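Local structure of transcription factor SPN1 (3NFQ) at residues D23-A28 with Q79-W84; Q30-T35 with M50-L55. The protein regulates RNA polymerase II transcription, possibly acting in both the recruitment and post-recruitment steps of the TATA-binding protein, and interacts with SPT6 and SPT5. One frame throughout, in Å; residues are numbered along the deposited sequence.

Contact 1 of 2, residues D23-A28 with Q79-W84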
ATOM      1  N   ASP A  23      -4.404 -11.234   1.445  1.00 21.56           N
ATOM      2  CA  ASP A  23      -4.701 -11.677   2.820  1.00 22.41           C
ATOM      3  C   ASP A  23      -3.541 -11.547   3.762  1.00 21.01           C
ATOM      4  O   ASP A  23      -3.711 -11.119   4.886  1.00 19.96           O
ATOM      5  CB  ASP A  23      -5.140 -13.168   2.859  1.00 24.33           C
ATOM      6  CG  ASP A  23      -6.458 -13.453   2.096  1.00 30.28           C
ATOM      7  OD1 ASP A  23      -7.300 -12.542   1.925  1.00 35.66           O
ATOM      8  OD2 ASP A  23      -6.655 -14.655   1.703  1.00 39.37           O
ATOM      9  N   GLU A  24      -2.344 -11.969   3.354  1.00 20.08           N
ATOM     10  CA  GLU A  24      -1.219 -11.810   4.235  1.00 20.06           C
ATOM     11  C   GLU A  24      -0.956 -10.351   4.592  1.00 18.74           C
ATOM     12  O   GLU A  24      -0.504 -10.064   5.702  1.00 16.31           O
ATOM     13  CB  GLU A  24       0.063 -12.320   3.592  1.00 20.83           C
ATOM     14  CG  GLU A  24       0.088 -13.846   3.329  1.00 30.19           C
ATOM     15  CD  GLU A  24       0.369 -14.649   4.602  1.00 38.55           C
ATOM     16  OE1 GLU A  24       1.073 -14.111   5.490  1.00 40.40           O
ATOM     17  OE2 GLU A  24      -0.112 -15.813   4.712  1.00 43.25           O
HETATM   18  N   MSE A  25      -1.123  -9.454   3.613  1.00 17.12           N
HETATM   19  CA  MSE A  25      -0.885  -8.028   3.899  1.00 17.17           C
HETATM   20  C   MSE A  25      -1.884  -7.532   4.898  1.00 14.86           C
HETATM   21  O   MSE A  25      -1.549  -6.744   5.804  1.00 13.22           O
HETATM   22  CB  MSE A  25      -0.951  -7.221   2.580  1.00 15.50           C
HETATM   23  CG  MSE A  25       0.232  -7.498   1.740  1.00 16.90           C
HETATM   24 SE   MSE A  25       0.094  -6.304   0.107  1.00 27.40          SE
HETATM   25  CE  MSE A  25       0.679  -4.633   1.014  1.00 15.20           C
ATOM     26  N   ASN A  26      -3.148  -7.943   4.733  1.00 15.93           N
ATOM     27  CA  ASN A  26      -4.168  -7.476   5.679  1.00 17.28           C
ATOM     28  C   ASN A  26      -3.935  -8.029   7.080  1.00 16.61           C
ATOM     29  O   ASN A  26      -4.148  -7.328   8.058  1.00 16.31           O
ATOM     30  CB  ASN A  26      -5.610  -7.871   5.243  1.00 18.16           C
ATOM     31  CG  ASN A  26      -6.007  -7.274   3.932  1.00 22.81           C
ATOM     32  OD1 ASN A  26      -6.955  -7.765   3.256  1.00 26.04           O
ATOM     33  ND2 ASN A  26      -5.296  -6.221   3.524  1.00 20.91           N
ATOM     34  N   ILE A  27      -3.522  -9.291   7.164  1.00 16.78           N
ATOM     35  CA  ILE A  27      -3.247  -9.904   8.482  1.00 17.09           C
ATOM     36  C   ILE A  27      -2.082  -9.170   9.120  1.00 15.79           C
ATOM     37  O   ILE A  27      -2.096  -8.823  10.284  1.00 16.49           O
ATOM     38  CB  ILE A  27      -2.894 -11.401   8.337  1.00 17.01           C
ATOM     39  CG1 ILE A  27      -4.162 -12.196   8.017  1.00 19.38           C
ATOM     40  CG2 ILE A  27      -2.204 -11.907   9.639  1.00 18.10           C
ATOM     41  CD1 ILE A  27      -3.906 -13.576   7.332  1.00 20.19           C
ATOM     42  N   ALA A  28      -1.048  -8.887   8.351  1.00 15.62           N
ATOM     43  CA  ALA A  28       0.076  -8.131   8.943  1.00 14.50           C
ATOM     44  C   ALA A  28      -0.314  -6.757   9.437  1.00 15.06           C
ATOM     45  O   ALA A  28       0.123  -6.297  10.510  1.00 13.84           O
ATOM     46  CB  ALA A  28       1.218  -8.028   7.942  1.00 15.18           C
ATOM     47  N   GLN A  79      -5.941  -2.525  -2.752  1.00 16.50           N
ATOM     48  CA  GLN A  79      -6.682  -2.295  -1.509  1.00 15.59           C
ATOM     49  C   GLN A  79      -5.805  -2.521  -0.302  1.00 15.67           C
ATOM     50  O   GLN A  79      -5.848  -1.791   0.670  1.00 15.22           O
ATOM     51  CB  GLN A  79      -7.880  -3.251  -1.409  1.00 15.73           C
ATOM     52  CG  GLN A  79      -8.888  -2.702  -0.367  1.00 19.60           C
ATOM     53  CD  GLN A  79     -10.076  -3.623  -0.241  1.00 24.64           C
ATOM     54  OE1 GLN A  79     -11.233  -3.188  -0.339  1.00 28.10           O
ATOM     55  NE2 GLN A  79      -9.796  -4.901  -0.077  1.00 22.40           N
ATOM     56  N   SER A  80      -5.087  -3.625  -0.319  1.00 15.55           N
ATOM     57  CA  SER A  80      -4.148  -3.918   0.762  1.00 16.46           C
ATOM     58  C   SER A  80      -2.978  -2.929   0.819  1.00 15.21           C
ATOM     59  O   SER A  80      -2.530  -2.617   1.897  1.00 13.65           O
ATOM     60  CB  SER A  80      -3.586  -5.318   0.605  1.00 17.05           C
ATOM     61  OG  SER A  80      -4.604  -6.306   0.784  1.00 19.78           O
ATOM     62  N   VAL A  81      -2.488  -2.484  -0.336  1.00 14.13           N
ATOM     63  CA  VAL A  81      -1.455  -1.412  -0.382  1.00 13.85           C
ATOM     64  C   VAL A  81      -1.988  -0.166   0.244  1.00 12.52           C
ATOM     65  O   VAL A  81      -1.340   0.480   1.067  1.00 12.98           O
ATOM     66  CB  VAL A  81      -0.987  -1.133  -1.833  1.00 13.96           C
ATOM     67  CG1 VAL A  81      -0.020   0.107  -1.897  1.00 13.46           C
ATOM     68  CG2 VAL A  81      -0.361  -2.395  -2.407  1.00 12.77           C
ATOM     69  N   ARG A  82      -3.234   0.154  -0.071  1.00 13.29           N
ATOM     70  CA  ARG A  82      -3.827   1.312   0.502  1.00 12.29           C
ATOM     71  C   ARG A  82      -3.946   1.194   1.996  1.00 12.55           C
ATOM     72  O   ARG A  82      -3.746   2.176   2.717  1.00 12.27           O
ATOM     73  CB  ARG A  82      -5.232   1.442  -0.091  1.00 12.67           C
ATOM     74  CG  ARG A  82      -6.016   2.555   0.507  1.00 15.21           C
ATOM     75  CD  ARG A  82      -7.455   2.083   0.466  1.00 28.79           C
ATOM     76  NE  ARG A  82      -7.879   1.745   1.762  1.00 27.86           N
ATOM     77  CZ  ARG A  82      -8.911   0.987   2.128  1.00 27.87           C
ATOM     78  NH1 ARG A  82      -9.733   0.333   1.308  1.00 24.58           N
ATOM     79  NH2 ARG A  82      -9.077   0.883   3.428  1.00 27.59           N
ATOM     80  N   ILE A  83      -4.300   0.004   2.486  1.00 12.24           N
ATOM     81  CA  ILE A  83      -4.400  -0.173   3.966  1.00 12.92           C
ATOM     82  C   ILE A  83      -3.039   0.051   4.666  1.00 12.89           C
ATOM     83  O   ILE A  83      -2.960   0.637   5.753  1.00 12.01           O
ATOM     84  CB  ILE A  83      -4.928  -1.595   4.286  1.00 15.00           C
ATOM     85  CG1 ILE A  83      -6.427  -1.619   4.001  1.00 15.85           C
ATOM     86  CG2 ILE A  83      -4.770  -1.949   5.793  1.00 16.07           C
ATOM     87  CD1 ILE A  83      -6.966  -3.077   3.863  1.00 21.75           C
ATOM     88  N   TRP A  84      -1.954  -0.439   4.056  1.00 12.28           N
ATOM     89  CA  TRP A  84      -0.633  -0.115   4.603  1.00 12.38           C
ATOM     90  C   TRP A  84      -0.311   1.381   4.643  1.00 12.71           C
ATOM     91  O   TRP A  84       0.298   1.847   5.593  1.00 13.36           O
ATOM     92  CB  TRP A  84       0.478  -0.882   3.864  1.00 12.69           C
ATOM     93  CG  TRP A  84       0.524  -2.311   4.211  1.00 13.99           C
ATOM     94  CD1 TRP A  84      -0.497  -3.086   4.683  1.00 15.14           C
ATOM     95  CD2 TRP A  84       1.650  -3.163   4.081  1.00 12.59           C
ATOM     96  NE1 TRP A  84      -0.076  -4.384   4.825  1.00 13.32           N
ATOM     97  CE2 TRP A  84       1.247  -4.452   4.490  1.00 17.29           C
ATOM     98  CE3 TRP A  84       2.972  -2.962   3.680  1.00 15.50           C
ATOM     99  CZ2 TRP A  84       2.095  -5.515   4.515  1.00 12.84           C
ATOM    100  CZ3 TRP A  84       3.839  -4.053   3.676  1.00 12.74           C
ATOM    101  CH2 TRP A  84       3.408  -5.307   4.089  1.00 14.83           C
TER
HETATM  102  O   HOH W   1      -3.113  -4.620   4.017  1.00 23.17           O
HETATM  103  O   HOH W   2      -7.579  -6.112   0.928  1.00 32.25           O
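Met25, a selenomethionine, meets the indole of Trp84 at two places: its backbone oxygen at the ring's edge and its side chain over one face. Trp84 NE1 donates to Met25 O at 2.9 Å with an N-H...O angle of 173°. The oxygen lies in the indole plane, whereas the N-H approaches it from well above the carbonyl plane. A bend at chi3 (77°) brings the methyl over the ring, with Met25 CE 3.6 Å from the centroid of the Trp84 six-membered ring, 17° off its normal. This is a CH-pi contact; the selenium, SE, is farther above the same ring, a distant Met-aromatic contact. Ala28 CB also approaches Trp84 CZ2, at 4.3 Å.

One turn before Trp84 on its helix, Ser80 CB packs on Met25 CB at 3.8 Å. Beside it, Asn26 ND2 reaches Ser80 OG at 2.8 Å in a weak, bent bond. One water links Asn26 ND2 to Ser80 O; another joins Asn26 OD1, Gln79 NE2 and Ser80 OG. Ser80 OG also bonds Lys22 O, extending the polar seam along helix 10-42.

A leucine in place of Trp84 would probably leave Met25 O without its indole N-H and the selenomethionine methyl without its aromatic floor. Thus two nearly parallel helices of this all-helical central domain are joined in its interior by a straight N-H...O=C bond and methyl-aromatic packing, with a water-bridged amide-hydroxyl patch beside them.

Contact 2 of 2, residues Q30-T35 with M50-L55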
ATOM      1  N   GLN A  30      -3.326  -5.701  10.475  1.00 15.15           N
ATOM      2  CA  GLN A  30      -4.146  -5.891  11.689  1.00 16.31           C
ATOM      3  C   GLN A  30      -3.279  -6.284  12.876  1.00 15.99           C
ATOM      4  O   GLN A  30      -3.387  -5.730  13.941  1.00 15.05           O
ATOM      5  CB  GLN A  30      -5.246  -6.948  11.441  1.00 17.35           C
ATOM      6  CG  GLN A  30      -6.305  -6.953  12.597  1.00 27.55           C
ATOM      7  CD  GLN A  30      -6.848  -5.527  12.913  1.00 34.85           C
ATOM      8  OE1 GLN A  30      -7.294  -4.807  12.017  1.00 40.55           O
ATOM      9  NE2 GLN A  30      -6.766  -5.114  14.195  1.00 37.27           N
ATOM     10  N   LEU A  31      -2.378  -7.225  12.687  1.00 15.94           N
ATOM     11  CA  LEU A  31      -1.457  -7.535  13.807  1.00 17.27           C
ATOM     12  C   LEU A  31      -0.674  -6.323  14.306  1.00 18.07           C
ATOM     13  O   LEU A  31      -0.551  -6.102  15.524  1.00 17.99           O
ATOM     14  CB  LEU A  31      -0.514  -8.686  13.472  1.00 16.37           C
ATOM     15  CG  LEU A  31      -1.165 -10.033  13.258  1.00 17.84           C
ATOM     16  CD1 LEU A  31      -0.174 -10.969  12.632  1.00 18.15           C
ATOM     17  CD2 LEU A  31      -1.723 -10.627  14.544  1.00 18.60           C
ATOM     18  N   ASP A  32      -0.120  -5.540  13.380  1.00 16.72           N
ATOM     19  CA  ASP A  32       0.620  -4.334  13.745  1.00 17.02           C
ATOM     20  C   ASP A  32      -0.278  -3.293  14.454  1.00 18.88           C
ATOM     21  O   ASP A  32       0.138  -2.662  15.412  1.00 20.41           O
ATOM     22  CB  ASP A  32       1.281  -3.728  12.486  1.00 15.22           C
ATOM     23  CG  ASP A  32       2.551  -4.481  12.083  1.00 19.40           C
ATOM     24  OD1 ASP A  32       2.885  -5.437  12.821  1.00 18.62           O
ATOM     25  OD2 ASP A  32       3.200  -4.131  11.055  1.00 19.01           O
ATOM     26  N   ILE A  33      -1.504  -3.116  13.998  1.00 19.27           N
ATOM     27  CA  ILE A  33      -2.389  -2.229  14.723  1.00 20.80           C
ATOM     28  C   ILE A  33      -2.600  -2.731  16.195  1.00 21.93           C
ATOM     29  O   ILE A  33      -2.613  -1.927  17.161  1.00 22.28           O
ATOM     30  CB  ILE A  33      -3.748  -2.053  13.967  1.00 21.52           C
ATOM     31  CG1 ILE A  33      -3.587  -1.187  12.709  1.00 23.47           C
ATOM     32  CG2 ILE A  33      -4.804  -1.368  14.869  1.00 25.46           C
ATOM     33  CD1 ILE A  33      -3.075   0.194  13.011  1.00 29.35           C
ATOM     34  N   ASP A  34      -2.772  -4.048  16.370  1.00 22.29           N
ATOM     35  CA  ASP A  34      -2.949  -4.596  17.714  1.00 23.51           C
ATOM     36  C   ASP A  34      -1.737  -4.268  18.545  1.00 23.53           C
ATOM     37  O   ASP A  34      -1.867  -3.836  19.697  1.00 23.16           O
ATOM     38  CB  ASP A  34      -3.185  -6.110  17.691  1.00 24.39           C
ATOM     39  CG  ASP A  34      -4.511  -6.512  17.043  1.00 29.21           C
ATOM     40  OD1 ASP A  34      -5.411  -5.660  16.819  1.00 33.55           O
ATOM     41  OD2 ASP A  34      -4.645  -7.725  16.740  1.00 35.31           O
ATOM     42  N   THR A  35      -0.542  -4.472  17.980  1.00 22.08           N
ATOM     43  CA  THR A  35       0.686  -4.185  18.712  1.00 23.40           C
ATOM     44  C   THR A  35       0.852  -2.715  19.106  1.00 24.83           C
ATOM     45  O   THR A  35       1.265  -2.381  20.264  1.00 23.45           O
ATOM     46  CB  THR A  35       1.910  -4.603  17.918  1.00 22.69           C
ATOM     47  OG1 THR A  35       1.909  -6.012  17.740  1.00 23.20           O
ATOM     48  CG2 THR A  35       3.193  -4.181  18.581  1.00 23.78           C
HETATM   49  N   MSE A  50       6.086  -5.260  13.793  1.00 26.52           N
HETATM   50  CA  MSE A  50       7.029  -5.719  12.798  1.00 29.81           C
HETATM   51  C   MSE A  50       6.425  -6.518  11.677  1.00 24.64           C
HETATM   52  O   MSE A  50       7.165  -6.900  10.791  1.00 25.47           O
HETATM   53  CB  MSE A  50       8.130  -6.593  13.448  1.00 29.01           C
HETATM   54  CG  MSE A  50       8.841  -5.895  14.573  1.00 34.56           C
HETATM   55 SE   MSE A  50      10.378  -7.071  15.140  1.00 47.80          SE
HETATM   56  CE  MSE A  50       9.322  -8.771  15.752  1.00 44.08           C
ATOM     57  N   GLN A  51       5.113  -6.783  11.667  1.00 21.46           N
ATOM     58  CA  GLN A  51       4.625  -7.742  10.690  1.00 18.48           C
ATOM     59  C   GLN A  51       4.723  -7.223   9.247  1.00 18.93           C
ATOM     60  O   GLN A  51       5.137  -7.969   8.354  1.00 19.08           O
ATOM     61  CB  GLN A  51       3.214  -8.251  11.000  1.00 18.31           C
ATOM     62  CG  GLN A  51       3.099  -9.011  12.355  1.00 15.86           C
ATOM     63  CD  GLN A  51       4.072 -10.209  12.394  1.00 20.76           C
ATOM     64  OE1 GLN A  51       5.038 -10.146  13.116  1.00 23.34           O
ATOM     65  NE2 GLN A  51       3.823 -11.258  11.596  1.00 25.33           N
ATOM     66  N   LYS A  52       4.264  -6.000   9.018  1.00 18.15           N
ATOM     67  CA  LYS A  52       4.397  -5.392   7.685  1.00 18.39           C
ATOM     68  C   LYS A  52       5.850  -5.334   7.203  1.00 18.92           C
ATOM     69  O   LYS A  52       6.123  -5.737   6.074  1.00 18.70           O
ATOM     70  CB  LYS A  52       3.805  -3.991   7.674  1.00 17.44           C
ATOM     71  CG  LYS A  52       2.331  -3.974   7.964  1.00 17.24           C
ATOM     72  CD  LYS A  52       1.822  -2.534   7.645  1.00 12.62           C
ATOM     73  CE  LYS A  52       2.343  -1.373   8.543  1.00 12.35           C
ATOM     74  NZ  LYS A  52       1.973  -1.660  10.007  1.00 16.93           N
ATOM     75  N   VAL A  53       6.769  -4.880   8.045  1.00 20.59           N
ATOM     76  CA  VAL A  53       8.190  -4.800   7.597  1.00 23.20           C
ATOM     77  C   VAL A  53       8.757  -6.135   7.276  1.00 24.00           C
ATOM     78  O   VAL A  53       9.571  -6.253   6.371  1.00 23.29           O
ATOM     79  CB  VAL A  53       9.154  -4.013   8.549  1.00 24.40           C
ATOM     80  CG1 VAL A  53       8.710  -2.590   8.702  1.00 24.04           C
ATOM     81  CG2 VAL A  53       9.297  -4.657   9.916  1.00 26.23           C
ATOM     82  N   LYS A  54       8.319  -7.180   7.981  1.00 23.23           N
ATOM     83  CA  LYS A  54       8.803  -8.492   7.619  1.00 23.15           C
ATOM     84  C   LYS A  54       8.279  -8.955   6.294  1.00 23.77           C
ATOM     85  O   LYS A  54       8.938  -9.729   5.623  1.00 22.80           O
ATOM     86  CB  LYS A  54       8.390  -9.548   8.647  1.00 23.82           C
ATOM     87  CG  LYS A  54       9.109  -9.405   9.961  1.00 26.26           C
ATOM     88  CD  LYS A  54       8.742 -10.637  10.821  1.00 32.03           C
ATOM     89  CE  LYS A  54       9.171 -10.431  12.244  1.00 37.90           C
ATOM     90  NZ  LYS A  54       8.475 -11.410  13.163  1.00 45.17           N
ATOM     91  N   LEU A  55       7.029  -8.573   5.962  1.00 21.22           N
ATOM     92  CA  LEU A  55       6.425  -8.954   4.720  1.00 20.28           C
ATOM     93  C   LEU A  55       6.825  -8.011   3.567  1.00 19.83           C
ATOM     94  O   LEU A  55       6.699  -8.375   2.422  1.00 22.42           O
ATOM     95  CB  LEU A  55       4.903  -8.999   4.857  1.00 20.13           C
ATOM     96  CG  LEU A  55       4.021  -9.546   3.732  1.00 23.51           C
ATOM     97  CD1 LEU A  55       4.400 -10.993   3.237  1.00 20.74           C
ATOM     98  CD2 LEU A  55       2.578  -9.522   4.195  1.00 20.37           C
TER
HETATM   99  O   HOH W   3       5.775  -3.384  10.549  1.00 20.89           O
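The carboxylate of Asp32 faces the start of helix 51-63, and its two oxygens meet Gln51 and Lys52 differently. Asp32 OD1 uses its syn lone pair for Gln51 N, at 2.8 Å. Lys52 NZ comes to the anti lone pair of Asp32 OD2, 3.0 Å away, in a salt bridge. Above the plane, 35° out of it, the backbone Lys52 N also donates to Asp32 OD2, at 3.0 Å. Asp32 OD2 therefore accepts from both the backbone and the side chain of a single residue. Water 3 donates to Asp32 OD2 at 2.7 Å and accepts from Val53 N at 3.1 Å, so the carboxylate reaches three successive N-H groups of the helix's first turn, two directly and one through solvent.

Met50 is the N-cap residue of helix 51-63, but it is Asp32, from the long helix 10-42, that accepts from these first-turn amides. The two helices run roughly antiparallel in the all-helical central domain of SPN1. Because Asp32 is buried, the helix start and the lysine ammonium would probably stabilise its negative charge.

The lysine gets there by folding back on itself, bent at chi3 (-66°) and chi4 (-58°), which carries NZ round to the carboxylate. Lys52 also touches Trp84 and Ile98, which places it next to helices 77-85 and 96-107. Nearer the surface, Leu31 CB packs against Gln51 CG at 3.8 Å, while the leucine's CD1 branch, crossing the glutamine at a slant, also touches Gln51 CG.

How the contacts relate
From the N terminus, helix 10-42 supplies the first segment of contact 1 (23-28) and then, a little farther along, that of contact 2 (30-35). The chain leaves this helix, passes through a connecting segment of eight residues and enters helix 51-63, where contact 2 closes the shorter loop. It continues through helix 69-74 to helix 77-85, where contact 1 closes the longer loop, so contact 2 is nested inside it. Their centres are about 10 Å apart and they touch directly: Trp84 CH2 lies 3.4 Å from Lys52 O, and Ala28 CB packs on Gln51 CB. Helix 10-42 is thereby tied to helix 77-85 in the interior and to helix 51-63 nearer the surface.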